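Local coordinates for PUM-HD domain-containing protein (Caenorhabditis elegans, PDB 7CGF) that binds RNA carrying a PUF-binding element through its Pumilio homology domain, and probably recognises the 3' untranslated regions of target mRNAs, at residues Phe40-Val45 with Asp75-Asp80; Ser65-Val70 with Ala100-Ala105; Tyr85-Phe90 with Cys120-Lys125. The protein carries 2 engineered substitutions. One frame throughout, in Å; residues are numbered along the deposited sequence.

From the N terminus the chain passes 40-45, 65-70, 75-80, 85-90, 100-105 and 120-125. Contact 1 closes a loop when 75-80 returns to 40-45. Contact 2 opens inside that loop at 65-70 and closes beyond it at 100-105, so the two cross. Contact 3 starts at 85-90, after contact 1 has closed, so these two lie in series, but it crosses contact 2 by ending at 120-125. Helix 83-89 binds the set together: its V87 packs on L77 of contact 1, while F90 meets F67 of contact 2. Contacts 1 and 3 also reach the RNA; contact 2 lies away from it.

Contact 1: Phe40-Val45 with Asp75-Asp80. With nucleotides of chain B.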
loop_
_atom_site.group_PDB
_atom_site.type_symbol
_atom_site.label_atom_id
_atom_site.label_comp_id
_atom_site.label_asym_id
_atom_site.label_seq_id
_atom_site.Cartn_x
_atom_site.Cartn_y
_atom_site.Cartn_z
ATOM N N PHE A 40 7.667 -29.740 -16.453
ATOM C CA PHE A 40 6.328 -29.232 -16.718
ATOM C C PHE A 40 6.120 -27.865 -16.068
ATOM O O PHE A 40 5.612 -26.937 -16.707
ATOM C CB PHE A 40 5.278 -30.222 -16.208
ATOM C CG PHE A 40 4.729 -31.135 -17.278
ATOM C CD1 PHE A 40 5.400 -32.283 -17.648
ATOM C CD2 PHE A 40 3.523 -30.839 -17.890
ATOM C CE1 PHE A 40 4.879 -33.124 -18.628
ATOM C CE2 PHE A 40 2.996 -31.675 -18.873
ATOM C CZ PHE A 40 3.683 -32.812 -19.243
ATOM N N ALA A 41 6.524 -27.728 -14.803
ATOM C CA ALA A 41 6.191 -26.525 -14.041
ATOM C C ALA A 41 6.955 -25.306 -14.541
ATOM O O ALA A 41 6.463 -24.174 -14.399
ATOM C CB ALA A 41 6.455 -26.741 -12.550
ATOM N N LYS A 42 8.132 -25.508 -15.148
ATOM C CA LYS A 42 8.906 -24.397 -15.697
ATOM C C LYS A 42 8.551 -24.068 -17.139
ATOM O O LYS A 42 9.173 -23.171 -17.728
ATOM C CB LYS A 42 10.411 -24.688 -15.588
ATOM C CG LYS A 42 10.843 -24.859 -14.158
ATOM C CD LYS A 42 12.335 -25.146 -14.012
ATOM C CE LYS A 42 13.178 -23.963 -14.427
ATOM N NZ LYS A 42 14.630 -24.293 -14.299
ATOM N N ASP A 43 7.584 -24.777 -17.715
ATOM C CA ASP A 43 7.135 -24.581 -19.084
ATOM C C ASP A 43 5.804 -23.843 -19.087
ATOM O O ASP A 43 4.958 -24.085 -18.223
ATOM C CB ASP A 43 6.983 -25.935 -19.778
ATOM C CG ASP A 43 6.599 -25.807 -21.224
ATOM O OD1 ASP A 43 7.513 -25.589 -22.051
ATOM O OD2 ASP A 43 5.393 -25.938 -21.530
ATOM N N GLN A 44 5.633 -22.934 -20.051
ATOM C CA GLN A 44 4.418 -22.117 -20.109
ATOM C C GLN A 44 3.184 -23.001 -20.265
ATOM O O GLN A 44 2.190 -22.851 -19.538
ATOM C CB GLN A 44 4.546 -21.113 -21.261
ATOM C CG GLN A 44 3.285 -20.383 -21.679
ATOM C CD GLN A 44 2.927 -19.321 -20.702
ATOM O OE1 GLN A 44 3.123 -18.130 -20.952
ATOM N NE2 GLN A 44 2.421 -19.741 -19.546
ATOM N N VAL A 45 3.259 -23.967 -21.181
ATOM C CA VAL A 45 2.140 -24.873 -21.418
ATOM C C VAL A 45 1.986 -25.852 -20.265
ATOM O O VAL A 45 0.870 -26.110 -19.799
ATOM C CB VAL A 45 2.330 -25.619 -22.747
ATOM C CG1 VAL A 45 1.258 -26.694 -22.892
ATOM C CG2 VAL A 45 2.299 -24.646 -23.893
ATOM N N ASP A 75 13.062 -24.973 -4.363
ATOM C CA ASP A 75 13.970 -23.851 -4.575
ATOM C C ASP A 75 14.073 -23.481 -6.044
ATOM O O ASP A 75 14.221 -22.299 -6.367
ATOM C CB ASP A 75 15.369 -24.134 -4.011
ATOM C CG ASP A 75 16.360 -23.016 -4.337
ATOM O OD1 ASP A 75 16.172 -21.879 -3.857
ATOM O OD2 ASP A 75 17.324 -23.260 -5.092
ATOM N N GLU A 76 13.975 -24.455 -6.952
ATOM C CA GLU A 76 14.033 -24.123 -8.366
ATOM C C GLU A 76 12.721 -23.549 -8.898
ATOM O O GLU A 76 12.735 -22.819 -9.897
ATOM C CB GLU A 76 14.425 -25.358 -9.175
ATOM C CG GLU A 76 15.001 -25.011 -10.525
ATOM C CD GLU A 76 15.560 -26.222 -11.232
ATOM O OE1 GLU A 76 15.966 -27.179 -10.531
ATOM O OE2 GLU A 76 15.586 -26.215 -12.481
ATOM N N LEU A 77 11.596 -23.837 -8.246
ATOM C CA LEU A 77 10.313 -23.405 -8.768
ATOM C C LEU A 77 9.875 -22.056 -8.227
ATOM O O LEU A 77 9.121 -21.349 -8.912
ATOM C CB LEU A 77 9.224 -24.432 -8.440
ATOM C CG LEU A 77 9.382 -25.806 -9.110
ATOM C CD1 LEU A 77 8.308 -26.751 -8.583
ATOM C CD2 LEU A 77 9.306 -25.689 -10.624
ATOM N N VAL A 78 10.285 -21.680 -7.009
ATOM C CA VAL A 78 9.627 -20.528 -6.385
ATOM C C VAL A 78 9.951 -19.227 -7.111
ATOM O O VAL A 78 9.097 -18.338 -7.179
ATOM C CB VAL A 78 9.944 -20.394 -4.881
ATOM C CG1 VAL A 78 9.240 -21.490 -4.095
ATOM C CG2 VAL A 78 11.452 -20.372 -4.616
ATOM N N ASP A 79 11.173 -19.068 -7.627
ATOM C CA ASP A 79 11.484 -17.870 -8.406
ATOM C C ASP A 79 11.522 -18.157 -9.898
ATOM O O ASP A 79 12.321 -17.557 -10.632
ATOM C CB ASP A 79 12.796 -17.218 -7.962
ATOM C CG ASP A 79 12.857 -15.741 -8.351
ATOM O OD1 ASP A 79 11.803 -15.089 -8.250
ATOM O OD2 ASP A 79 13.927 -15.231 -8.778
ATOM N N ASP A 80 10.671 -19.061 -10.381
ATOM C CA ASP A 80 10.537 -19.275 -11.812
ATOM C C ASP A 80 9.279 -18.595 -12.338
ATOM O O ASP A 80 8.222 -18.626 -11.696
ATOM C CB ASP A 80 10.485 -20.761 -12.151
ATOM C CG ASP A 80 10.398 -20.988 -13.636
ATOM O OD1 ASP A 80 11.428 -20.803 -14.322
ATOM O OD2 ASP A 80 9.308 -21.314 -14.123
ATOM P P A B 8 3.285 -10.618 -16.950
ATOM O OP1 A B 8 3.899 -9.909 -18.107
ATOM O OP2 A B 8 1.888 -10.388 -16.468
ATOM O "O5'" A B 8 3.340 -12.167 -17.276
ATOM C "C5'" A B 8 4.508 -12.764 -17.812
ATOM C "C4'" A B 8 4.154 -14.031 -18.542
ATOM O "O4'" A B 8 3.571 -14.983 -17.600
ATOM C "C3'" A B 8 3.124 -13.859 -19.661
ATOM O "O3'" A B 8 3.436 -14.778 -20.705
ATOM C "C2'" A B 8 1.831 -14.302 -18.987
ATOM O "O2'" A B 8 0.811 -14.712 -19.878
ATOM C "C1'" A B 8 2.346 -15.449 -18.120
ATOM N N9 A B 8 1.469 -15.836 -17.008
ATOM C C8 A B 8 0.775 -15.009 -16.173
ATOM N N7 A B 8 0.052 -15.654 -15.279
ATOM C C5 A B 8 0.318 -17.003 -15.541
ATOM C C6 A B 8 -0.123 -18.199 -14.960
ATOM N N6 A B 8 -0.958 -18.286 -13.918
ATOM N N1 A B 8 0.338 -19.358 -15.486
ATOM C C2 A B 8 1.175 -19.326 -16.527
ATOM N N3 A B 8 1.656 -18.261 -17.147
ATOM C C4 A B 8 1.190 -17.121 -16.608
HETATM O O HOH W 1 11.132 -21.322 -16.912
#
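A41 sets its CB against CD2 of L77, 3.6 Å away, the main apolar touch, with V86 and V87 of helix 83-89 packed beside the pair; the same CD2 also meets the K42 CG methylene. K42 does the polar work. Its chain crosses both acidic side chains at about a right angle, and a bend at chi3 (67°) turns NZ onto E76 OE2 at 2.8 Å, a salt bridge through that oxygen's anti lone pair. The carbon next to it, K42 CE, passes 3.6 Å from D80 OD1, while water 1 joins the K42 carbonyl O (2.8 Å) to this OD1 (2.7 Å). The other carboxylate oxygen, D80 OD2, caps F82 N and G83 N at the start of helix 83-89. D43 is the N-cap of helix 44-56; its OD2 accepts a weak bond from V45 N, accepts from G46 N and forms a salt bridge with R19. Q44, bent at chi2, sends NE2 to N3 of adenosine 8 of chain B, 2.9 Å away and fairly straight at 163°. Two Asp-capped helix starts are thus joined between neighbouring predicted Pumilio repeats in the helical stack of a PUF domain.

Contact 2: Ser65-Val70 with Ala100-Ala105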
loop_
_atom_site.group_PDB
_atom_site.type_symbol
_atom_site.label_atom_id
_atom_site.label_comp_id
_atom_site.label_asym_id
_atom_site.label_seq_id
_atom_site.Cartn_x
_atom_site.Cartn_y
_atom_site.Cartn_z
ATOM N N SER A 65 -0.146 -36.316 -5.647
ATOM C CA SER A 65 0.841 -37.120 -6.373
ATOM C C SER A 65 2.000 -36.288 -6.901
ATOM O O SER A 65 3.092 -36.828 -7.121
ATOM C CB SER A 65 0.183 -37.870 -7.538
ATOM O OG SER A 65 -0.088 -37.027 -8.664
ATOM N N ILE A 66 1.786 -34.996 -7.166
ATOM C CA ILE A 66 2.897 -34.149 -7.591
ATOM C C ILE A 66 3.516 -33.387 -6.435
ATOM O O ILE A 66 4.517 -32.693 -6.638
ATOM C CB ILE A 66 2.502 -33.148 -8.697
ATOM C CG1 ILE A 66 1.390 -32.210 -8.213
ATOM C CG2 ILE A 66 2.148 -33.859 -10.004
ATOM C CD1 ILE A 66 1.245 -30.986 -9.088
ATOM N N PHE A 67 2.984 -33.522 -5.219
ATOM C CA PHE A 67 3.456 -32.654 -4.143
ATOM C C PHE A 67 4.881 -32.993 -3.727
ATOM O O PHE A 67 5.665 -32.090 -3.433
ATOM C CB PHE A 67 2.515 -32.707 -2.943
ATOM C CG PHE A 67 2.913 -31.768 -1.837
ATOM C CD1 PHE A 67 2.774 -30.388 -1.991
ATOM C CD2 PHE A 67 3.429 -32.254 -0.645
ATOM C CE1 PHE A 67 3.146 -29.521 -0.983
ATOM C CE2 PHE A 67 3.800 -31.385 0.369
ATOM C CZ PHE A 67 3.657 -30.017 0.198
ATOM N N ASP A 68 5.252 -34.279 -3.704
ATOM C CA ASP A 68 6.624 -34.618 -3.337
ATOM C C ASP A 68 7.628 -33.981 -4.286
ATOM O O ASP A 68 8.707 -33.561 -3.858
ATOM C CB ASP A 68 6.827 -36.135 -3.307
ATOM C CG ASP A 68 6.376 -36.756 -2.002
ATOM O OD1 ASP A 68 5.931 -36.013 -1.105
ATOM O OD2 ASP A 68 6.471 -37.996 -1.873
ATOM N N GLU A 69 7.305 -33.922 -5.585
ATOM C CA GLU A 69 8.226 -33.307 -6.534
ATOM C C GLU A 69 8.218 -31.780 -6.422
ATOM O O GLU A 69 9.263 -31.152 -6.632
ATOM C CB GLU A 69 7.903 -33.743 -7.968
ATOM C CG GLU A 69 8.302 -35.192 -8.322
ATOM C CD GLU A 69 9.796 -35.397 -8.525
ATOM O OE1 GLU A 69 10.552 -34.405 -8.625
ATOM O OE2 GLU A 69 10.224 -36.576 -8.598
ATOM N N VAL A 70 7.071 -31.168 -6.098
ATOM C CA VAL A 70 7.067 -29.729 -5.802
ATOM C C VAL A 70 7.988 -29.430 -4.625
ATOM O O VAL A 70 8.807 -28.500 -4.668
ATOM C CB VAL A 70 5.637 -29.226 -5.529
ATOM C CG1 VAL A 70 5.669 -27.797 -4.975
ATOM C CG2 VAL A 70 4.795 -29.279 -6.796
ATOM N N ALA A 100 2.251 -26.918 6.049
ATOM C CA ALA A 100 3.419 -26.994 6.920
ATOM C C ALA A 100 4.620 -27.589 6.192
ATOM O O ALA A 100 5.740 -27.080 6.319
ATOM C CB ALA A 100 3.091 -27.793 8.180
ATOM N N ARG A 101 4.409 -28.655 5.410
ATOM C CA ARG A 101 5.510 -29.247 4.661
ATOM C C ARG A 101 6.061 -28.276 3.630
ATOM O O ARG A 101 7.274 -28.241 3.389
ATOM C CB ARG A 101 5.067 -30.540 3.973
ATOM C CG ARG A 101 4.896 -31.721 4.911
ATOM C CD ARG A 101 4.390 -32.939 4.134
ATOM N NE ARG A 101 5.317 -33.328 3.072
ATOM C CZ ARG A 101 5.029 -34.204 2.112
ATOM N NH1 ARG A 101 5.933 -34.496 1.180
ATOM N NH2 ARG A 101 3.830 -34.776 2.079
ATOM N N LEU A 102 5.188 -27.470 3.020
ATOM C CA LEU A 102 5.655 -26.541 1.995
ATOM C C LEU A 102 6.418 -25.373 2.617
ATOM O O LEU A 102 7.436 -24.933 2.072
ATOM C CB LEU A 102 4.470 -26.055 1.152
ATOM C CG LEU A 102 4.829 -25.236 -0.088
ATOM C CD1 LEU A 102 5.830 -25.980 -0.944
ATOM C CD2 LEU A 102 3.583 -24.866 -0.874
ATOM N N VAL A 103 5.950 -24.858 3.760
ATOM C CA VAL A 103 6.738 -23.859 4.484
ATOM C C VAL A 103 8.105 -24.425 4.857
ATOM O O VAL A 103 9.132 -23.758 4.687
ATOM C CB VAL A 103 5.977 -23.352 5.724
ATOM C CG1 VAL A 103 6.909 -22.476 6.582
ATOM C CG2 VAL A 103 4.752 -22.560 5.322
ATOM N N ASP A 104 8.152 -25.683 5.330
ATOM C CA ASP A 104 9.444 -26.291 5.662
ATOM C C ASP A 104 10.377 -26.315 4.461
ATOM O O ASP A 104 11.603 -26.208 4.617
ATOM C CB ASP A 104 9.263 -27.729 6.165
ATOM C CG ASP A 104 8.833 -27.812 7.618
ATOM O OD1 ASP A 104 9.113 -26.890 8.411
ATOM O OD2 ASP A 104 8.220 -28.846 7.973
ATOM N N ALA A 105 9.823 -26.499 3.260
ATOM C CA ALA A 105 10.629 -26.623 2.057
ATOM C C ALA A 105 11.237 -25.305 1.618
ATOM O O ALA A 105 12.248 -25.309 0.907
ATOM C CB ALA A 105 9.786 -27.186 0.913
#
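R101 donates from NH1 to D68 OD1 over 2.7 Å (N-H...O angle 156°), a salt bridge between helix 99-106 and helix 67-72, whose nearest atom is about 13 Å from the RNA. The carboxylate oxygen lies almost in the guanidinium plane and is approached nearly along its C-O bond. The two flat groups are nevertheless strongly twisted against each other, and one oxygen and one nitrogen make the link, not a paired two-point bridge. D68 leaves its helix on the side facing away from R101, but its carboxylate turns back far enough for OD1 to reach the arginine.

The next layer is the ring of F67. With CG opposite the backbone N (chi1 -177°), the ring extends across to helix 99-106 and presents its edge to the guanidinium. CE2 sits over the centre of one guanidinium face, 3.5 Å from R101 CZ, and the planes stand almost perpendicular, at 86°. It is thus the phenyl edge that meets the guanidinium face. R101 CB lies at the same ring edge, 3.9 Å from F67 CE2, and the bend of the arginine at chi3 swings the charged end back beside the ring.

Further in, the contact is apolar. F67 CZ comes 4.2 Å from L102 CB, and V70 CG1 makes a looser approach to L102 CD1 at 4.4 Å. H98 stacks on the F67 ring, and F90 meets it with the planes steeply inclined.

The chemistry is therefore graded: an ion pair between two exposed side chains lies at the rim, and the edge of one phenyl ring, F67, joins it to the buried aromatic and aliphatic groups beneath.

Contact 3: Tyr85-Phe90 with Cys120-Lys125; sequences YVVQKF and CRVLQK. With nucleotides of chain B.
Helices 83-89 and 119-129 are base-reading helices of neighbouring predicted Pumilio repeats, each offering a glutamine to a base edge and a stacking side chain (Y85, R121) to the RNA of chain B. Their short segments run side by side, the axes 9.3 Å apart and inclined by 14°. Q88 joins protein and RNA: its NE2 donates almost straight to O4 of uridine 7 of chain B (2.9 Å, 174°), while its OE1 accepts from K125 NZ at 3.1 Å. K125 curls through three successive bends, chi2 to chi4, to bring NZ back to this amide, and also forms a salt bridge with E92. Water 2 donates to the same Q88 OE1 and to R121 O, so the amide is gripped at both ends, which should fix its orientation for the base. Its aliphatic part lies against V122, with Q88 CG 4.0 Å from V122 CA.

Q124 reads adenosine 6 of chain B along its Hoogsteen edge: OE1 accepts from that adenine's N6 (2.8 Å) and NE2 donates to its N7 (3.0 Å). NE2 also bonds C120 O, from above the carbonyl plane and opposite the face reached by Q124 N. R121, bent at chi2 and chi3, slides its guanidinium between these two bases, with the uracil C5 over one face and the adenine C5 over the other. The Y85 ring has adenosine 8 of chain B over one face; on the other side lies the uracil, its base nearly parallel to the ring and N3 3.3 Å from Y85 CE1. Behind the bases, V87 CG1 packs on V122 CG1 at 3.8 Å.

On the side away from the RNA, V87 and F90 rest on L102 and L123 on I106, all of helix 99-106. Y85 touches Q51 of helix 44-56, and Q124 touches R157 of helix 155-165, the flanking helices in the row.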
loop_
_atom_site.group_PDB
_atom_site.type_symbol
_atom_site.label_atom_id
_atom_site.label_comp_id
_atom_site.label_asym_id
_atom_site.label_seq_id
_atom_site.Cartn_x
_atom_site.Cartn_y
_atom_site.Cartn_z
ATOM N N TYR A 85 3.642 -20.234 -9.930
ATOM C CA TYR A 85 2.198 -20.455 -9.809
ATOM C C TYR A 85 1.887 -21.853 -9.306
ATOM O O TYR A 85 0.899 -22.046 -8.584
ATOM C CB TYR A 85 1.503 -20.242 -11.153
ATOM C CG TYR A 85 1.719 -18.883 -11.721
ATOM C CD1 TYR A 85 1.038 -17.781 -11.225
ATOM C CD2 TYR A 85 2.637 -18.693 -12.746
ATOM C CE1 TYR A 85 1.258 -16.510 -11.765
ATOM C CE2 TYR A 85 2.861 -17.461 -13.270
ATOM C CZ TYR A 85 2.188 -16.372 -12.781
ATOM O OH TYR A 85 2.434 -15.149 -13.341
ATOM N N VAL A 86 2.685 -22.844 -9.726
ATOM C CA VAL A 86 2.492 -24.216 -9.254
ATOM C C VAL A 86 2.707 -24.297 -7.753
ATOM O O VAL A 86 1.912 -24.911 -7.029
ATOM C CB VAL A 86 3.425 -25.175 -10.014
ATOM C CG1 VAL A 86 3.372 -26.601 -9.419
ATOM C CG2 VAL A 86 3.053 -25.205 -11.475
ATOM N N VAL A 87 3.769 -23.660 -7.249
ATOM C CA VAL A 87 3.989 -23.635 -5.809
ATOM C C VAL A 87 2.827 -22.952 -5.100
ATOM O O VAL A 87 2.346 -23.432 -4.063
ATOM C CB VAL A 87 5.331 -22.967 -5.463
ATOM C CG1 VAL A 87 5.548 -23.016 -3.930
ATOM C CG2 VAL A 87 6.484 -23.660 -6.225
ATOM N N GLN A 88 2.343 -21.835 -5.651
ATOM C CA GLN A 88 1.266 -21.104 -4.995
ATOM C C GLN A 88 0.001 -21.941 -4.858
ATOM O O GLN A 88 -0.772 -21.729 -3.917
ATOM C CB GLN A 88 0.951 -19.834 -5.762
ATOM C CG GLN A 88 1.975 -18.779 -5.561
ATOM C CD GLN A 88 1.554 -17.481 -6.204
ATOM O OE1 GLN A 88 0.516 -16.908 -5.859
ATOM N NE2 GLN A 88 2.344 -17.019 -7.173
ATOM N N LYS A 89 -0.250 -22.859 -5.795
ATOM C CA LYS A 89 -1.452 -23.681 -5.701
ATOM C C LYS A 89 -1.510 -24.451 -4.390
ATOM O O LYS A 89 -2.605 -24.722 -3.881
ATOM C CB LYS A 89 -1.523 -24.674 -6.866
ATOM C CG LYS A 89 -1.932 -24.071 -8.206
ATOM C CD LYS A 89 -3.294 -23.417 -8.094
ATOM C CE LYS A 89 -3.896 -23.104 -9.458
ATOM N NZ LYS A 89 -5.196 -22.355 -9.298
ATOM N N PHE A 90 -0.363 -24.834 -3.842
ATOM C CA PHE A 90 -0.360 -25.623 -2.619
ATOM C C PHE A 90 -0.377 -24.776 -1.350
ATOM O O PHE A 90 -0.286 -25.334 -0.247
ATOM C CB PHE A 90 0.823 -26.584 -2.626
ATOM C CG PHE A 90 0.621 -27.730 -3.569
ATOM C CD1 PHE A 90 -0.241 -28.761 -3.231
ATOM C CD2 PHE A 90 1.227 -27.741 -4.802
ATOM C CE1 PHE A 90 -0.456 -29.820 -4.111
ATOM C CE2 PHE A 90 1.016 -28.784 -5.689
ATOM C CZ PHE A 90 0.177 -29.832 -5.338
ATOM N N CYS A 120 8.734 -13.736 -4.251
ATOM C CA CYS A 120 8.011 -12.927 -3.276
ATOM C C CYS A 120 6.496 -13.076 -3.425
ATOM O O CYS A 120 5.763 -12.834 -2.460
ATOM C CB CYS A 120 8.430 -11.449 -3.386
ATOM S SG CYS A 120 7.589 -10.501 -4.653
ATOM N N ARG A 121 6.013 -13.461 -4.609
ATOM C CA ARG A 121 4.585 -13.721 -4.781
ATOM C C ARG A 121 4.177 -15.009 -4.082
ATOM O O ARG A 121 3.050 -15.109 -3.577
ATOM C CB ARG A 121 4.226 -13.797 -6.270
ATOM C CG ARG A 121 4.799 -12.656 -7.139
ATOM C CD ARG A 121 4.449 -11.268 -6.579
ATOM N NE ARG A 121 3.044 -10.893 -6.763
ATOM C CZ ARG A 121 2.577 -10.194 -7.798
ATOM N NH1 ARG A 121 1.292 -9.884 -7.859
ATOM N NH2 ARG A 121 3.390 -9.795 -8.762
ATOM N N VAL A 122 5.068 -16.005 -4.069
ATOM C CA VAL A 122 4.832 -17.213 -3.274
ATOM C C VAL A 122 4.721 -16.865 -1.795
ATOM O O VAL A 122 3.829 -17.353 -1.088
ATOM C CB VAL A 122 5.947 -18.246 -3.513
ATOM C CG1 VAL A 122 5.706 -19.483 -2.632
ATOM C CG2 VAL A 122 5.998 -18.636 -4.998
ATOM N N LEU A 123 5.637 -16.029 -1.294
ATOM C CA LEU A 123 5.583 -15.659 0.121
ATOM C C LEU A 123 4.321 -14.875 0.448
ATOM O O LEU A 123 3.729 -15.059 1.525
ATOM C CB LEU A 123 6.814 -14.843 0.516
ATOM C CG LEU A 123 8.179 -15.502 0.404
ATOM C CD1 LEU A 123 9.227 -14.567 1.025
ATOM C CD2 LEU A 123 8.171 -16.892 1.068
ATOM N N GLN A 124 3.902 -13.975 -0.448
ATOM C CA GLN A 124 2.684 -13.213 -0.187
ATOM C C GLN A 124 1.467 -14.119 -0.185
ATOM O O GLN A 124 0.571 -13.954 0.649
ATOM C CB GLN A 124 2.512 -12.102 -1.220
ATOM C CG GLN A 124 3.497 -10.977 -1.025
ATOM C CD GLN A 124 3.457 -10.010 -2.188
ATOM O OE1 GLN A 124 2.531 -9.203 -2.312
ATOM N NE2 GLN A 124 4.450 -10.110 -3.068
ATOM N N LYS A 125 1.414 -15.076 -1.118
ATOM C CA LYS A 125 0.315 -16.037 -1.125
ATOM C C LYS A 125 0.274 -16.820 0.183
ATOM O O LYS A 125 -0.794 -16.989 0.779
ATOM C CB LYS A 125 0.456 -16.983 -2.327
ATOM C CG LYS A 125 -0.581 -18.124 -2.404
ATOM C CD LYS A 125 -2.007 -17.604 -2.395
ATOM C CE LYS A 125 -2.274 -16.638 -3.534
ATOM N NZ LYS A 125 -2.321 -17.358 -4.826
ATOM P P U B 7 4.660 -6.070 -12.574
ATOM O OP1 U B 7 5.108 -5.619 -13.927
ATOM O OP2 U B 7 3.301 -5.750 -12.075
ATOM O "O5'" U B 7 4.768 -7.645 -12.486
ATOM C "C5'" U B 7 3.874 -8.455 -13.212
ATOM C "C4'" U B 7 4.456 -9.820 -13.368
ATOM O "O4'" U B 7 4.369 -10.534 -12.121
ATOM C "C3'" U B 7 3.755 -10.721 -14.367
ATOM O "O3'" U B 7 4.240 -10.456 -15.676
ATOM C "C2'" U B 7 4.095 -12.138 -13.877
ATOM O "O2'" U B 7 5.253 -12.620 -14.553
ATOM C "C1'" U B 7 4.422 -11.920 -12.383
ATOM N N1 U B 7 3.561 -12.627 -11.398
ATOM C C2 U B 7 3.976 -13.877 -11.002
ATOM O O2 U B 7 4.951 -14.403 -11.500
ATOM N N3 U B 7 3.194 -14.503 -10.056
ATOM C C4 U B 7 2.060 -13.978 -9.477
ATOM O O4 U B 7 1.444 -14.627 -8.626
ATOM C C5 U B 7 1.711 -12.664 -9.918
ATOM C C6 U B 7 2.453 -12.041 -10.840
ATOM P P A B 6 6.107 -0.883 -8.982
ATOM O OP1 A B 6 7.537 -0.894 -9.363
ATOM O OP2 A B 6 5.036 -0.524 -9.937
ATOM O "O5'" A B 6 5.751 -2.336 -8.429
ATOM C "C5'" A B 6 5.216 -3.322 -9.303
ATOM C "C4'" A B 6 6.098 -4.545 -9.381
ATOM O "O4'" A B 6 6.347 -5.061 -8.055
ATOM C "C3'" A B 6 5.494 -5.709 -10.144
ATOM O "O3'" A B 6 5.751 -5.583 -11.526
ATOM C "C2'" A B 6 6.150 -6.940 -9.518
ATOM O "O2'" A B 6 7.404 -7.205 -10.139
ATOM C "C1'" A B 6 6.398 -6.475 -8.079
ATOM N N9 A B 6 5.407 -6.984 -7.102
ATOM C C8 A B 6 5.697 -7.778 -6.011
ATOM N N7 A B 6 4.630 -8.090 -5.286
ATOM C C5 A B 6 3.581 -7.461 -5.956
ATOM C C6 A B 6 2.192 -7.400 -5.710
ATOM N N6 A B 6 1.601 -7.993 -4.666
ATOM N N1 A B 6 1.416 -6.701 -6.563
ATOM C C2 A B 6 1.991 -6.093 -7.611
ATOM N N3 A B 6 3.277 -6.076 -7.949
ATOM C C4 A B 6 4.040 -6.772 -7.073
ATOM P P A B 8 3.285 -10.618 -16.950
ATOM O OP1 A B 8 3.899 -9.909 -18.107
ATOM O OP2 A B 8 1.888 -10.388 -16.468
ATOM O "O5'" A B 8 3.340 -12.167 -17.276
ATOM C "C5'" A B 8 4.508 -12.764 -17.812
ATOM C "C4'" A B 8 4.154 -14.031 -18.542
ATOM O "O4'" A B 8 3.571 -14.983 -17.600
ATOM C "C3'" A B 8 3.124 -13.859 -19.661
ATOM O "O3'" A B 8 3.436 -14.778 -20.705
ATOM C "C2'" A B 8 1.831 -14.302 -18.987
ATOM O "O2'" A B 8 0.811 -14.712 -19.878
ATOM C "C1'" A B 8 2.346 -15.449 -18.120
ATOM N N9 A B 8 1.469 -15.836 -17.008
ATOM C C8 A B 8 0.775 -15.009 -16.173
ATOM N N7 A B 8 0.052 -15.654 -15.279
ATOM C C5 A B 8 0.318 -17.003 -15.541
ATOM C C6 A B 8 -0.123 -18.199 -14.960
ATOM N N6 A B 8 -0.958 -18.286 -13.918
ATOM N N1 A B 8 0.338 -19.358 -15.486
ATOM C C2 A B 8 1.175 -19.326 -16.527
ATOM N N3 A B 8 1.656 -18.261 -17.147
ATOM C C4 A B 8 1.190 -17.121 -16.608
HETATM O O HOH W 2 0.457 -14.033 -4.574
#